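Local coordinates for protein cerato-platanin 1 (Moniliophthora perniciosa, PDB 3SUJ) that is a secreted cerato-platanin of the double-psi beta-barrel class that binds zinc, its precise molecular function not being established, at residues 7-10 / 11-14. Numbering follows the deposited sequence.
Sequences YDEA and YDNP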
loop_
_atom_site.group_PDB
_atom_site.type_symbol
_atom_site.label_atom_id
_atom_site.label_comp_id
_atom_site.label_asym_id
_atom_site.label_seq_id
_atom_site.Cartn_x
_atom_site.Cartn_y
_atom_site.Cartn_z
ATOM N N TYR A 7 -6.620 2.170 -6.231
ATOM C CA TYR A 7 -5.320 2.822 -6.392
ATOM C C TYR A 7 -5.466 4.330 -6.273
ATOM O O TYR A 7 -6.587 4.872 -6.434
ATOM C CB TYR A 7 -4.633 2.444 -7.666
ATOM C CG TYR A 7 -5.124 3.050 -8.920
ATOM C CD1 TYR A 7 -6.130 2.448 -9.616
ATOM C CD2 TYR A 7 -4.531 4.215 -9.420
ATOM C CE1 TYR A 7 -6.609 3.021 -10.780
ATOM C CE2 TYR A 7 -4.952 4.795 -10.589
ATOM C CZ TYR A 7 -5.983 4.210 -11.268
ATOM O OH TYR A 7 -6.479 4.709 -12.514
ATOM N N ASP A 8 -4.364 4.997 -6.047
ATOM C CA ASP A 8 -4.361 6.475 -6.060
ATOM C C ASP A 8 -2.977 6.852 -6.489
ATOM O O ASP A 8 -1.992 6.477 -5.868
ATOM C CB ASP A 8 -4.647 7.058 -4.679
ATOM C CG ASP A 8 -4.999 8.506 -4.744
ATOM O OD1 ASP A 8 -4.199 9.295 -5.228
ATOM O OD2 ASP A 8 -6.204 8.858 -4.416
ATOM N N GLU A 9 -2.872 7.646 -7.573
ATOM C CA GLU A 9 -1.576 8.113 -8.107
ATOM C C GLU A 9 -0.839 9.024 -7.219
ATOM O O GLU A 9 0.349 9.215 -7.451
ATOM C CB GLU A 9 -1.778 8.723 -9.512
ATOM C CG GLU A 9 -2.193 7.666 -10.472
ATOM C CD GLU A 9 -2.175 8.116 -11.951
ATOM O OE1 GLU A 9 -1.106 8.103 -12.498
ATOM O OE2 GLU A 9 -3.239 8.313 -12.532
ATOM N N ALA A 10 -1.439 9.505 -6.143
ATOM C CA ALA A 10 -0.658 10.211 -5.159
ATOM C C ALA A 10 0.502 9.363 -4.667
ATOM O O ALA A 10 1.551 9.856 -4.355
ATOM C CB ALA A 10 -1.481 10.680 -4.005
ATOM N N TYR A 11 0.293 8.032 -4.567
ATOM C CA TYR A 11 1.343 7.141 -3.987
ATOM C C TYR A 11 2.437 6.874 -4.993
ATOM O O TYR A 11 3.459 6.302 -4.631
ATOM C CB TYR A 11 0.703 5.865 -3.431
ATOM C CG TYR A 11 -0.347 6.091 -2.330
ATOM C CD1 TYR A 11 0.017 6.762 -1.105
ATOM C CD2 TYR A 11 -1.605 5.611 -2.451
ATOM C CE1 TYR A 11 -0.841 6.968 -0.111
ATOM C CE2 TYR A 11 -2.458 5.779 -1.450
ATOM C CZ TYR A 11 -2.079 6.500 -0.281
ATOM O OH TYR A 11 -3.095 6.590 0.679
ATOM N N ASP A 12 2.285 7.289 -6.248
ATOM C CA ASP A 12 3.333 7.126 -7.229
ATOM C C ASP A 12 4.398 8.224 -7.243
ATOM O O ASP A 12 5.397 8.092 -7.977
ATOM C CB ASP A 12 2.683 7.055 -8.597
ATOM C CG ASP A 12 1.848 5.802 -8.733
ATOM O OD1 ASP A 12 2.313 4.770 -9.266
ATOM O OD2 ASP A 12 0.687 5.808 -8.362
ATOM N N ASN A 13 4.183 9.285 -6.489
ATOM C CA ASN A 13 5.139 10.418 -6.445
ATOM C C ASN A 13 6.185 10.145 -5.359
ATOM O O ASN A 13 5.899 10.271 -4.199
ATOM C CB ASN A 13 4.384 11.700 -6.118
ATOM C CG ASN A 13 5.269 12.910 -6.275
ATOM O OD1 ASN A 13 6.511 12.777 -6.311
ATOM N ND2 ASN A 13 4.669 14.092 -6.302
ATOM N N PRO A 14 7.448 9.858 -5.754
ATOM C CA PRO A 14 8.441 9.530 -4.763
ATOM C C PRO A 14 8.816 10.733 -3.925
ATOM O O PRO A 14 9.404 10.558 -2.841
ATOM C CB PRO A 14 9.658 9.044 -5.552
ATOM C CG PRO A 14 9.514 9.798 -6.888
ATOM C CD PRO A 14 7.977 9.850 -7.155
#
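Asp8 and Tyr11 meet at the start of a short 3-10 turn, residues 9-12. The Tyr11 ring lies beside Asp8, its CD2 4.0 Å from Asp8 CB and 3.5 Å from Asp8 O, and that oxygen meets the ring obliquely. The same oxygen accepts a hydrogen bond from Tyr11 N at 3.1 Å. Asp8 turns its carboxylate the other way, to the backbone. With CG anti to its own N (chi1 -165°), OD1 uses its anti lone pair to accept from Ala10 N at 2.9 Å. This is an Asx turn, and it ties up the amide of Ala10. One residue on, Asp12 N donates to Glu9 O at 3.0 Å, and a weak bond from Asn13 N to Ala10 O follows. Asp12 swings its carboxylate back over Glu9: OD2 comes within 3.2 Å of Glu9 CA. The two carboxylates are almost perpendicular (88°). Glu9 OE1 stays 5.1 Å from Asp12 OD2, so these like charges lie near each other without touching. Lys94 N and Gln95 NE2 hydrogen-bond OD2 and OD1 of Asp12, linking the turn to the start of helix 94-101, and probably help to offset this. Tyr11 is buried, and its OH is hydrogen-bonded to Asp84 OD2. A leucine at Tyr11 would probably leave that carboxylate without its hydroxyl partner and open a gap beside Asp8 CB. The turn leads out of strand 3-7 at the protein surface, with the Tyr11 ring against Thr91 of strand 90-92 and the loop residues Ser93 and Phe37.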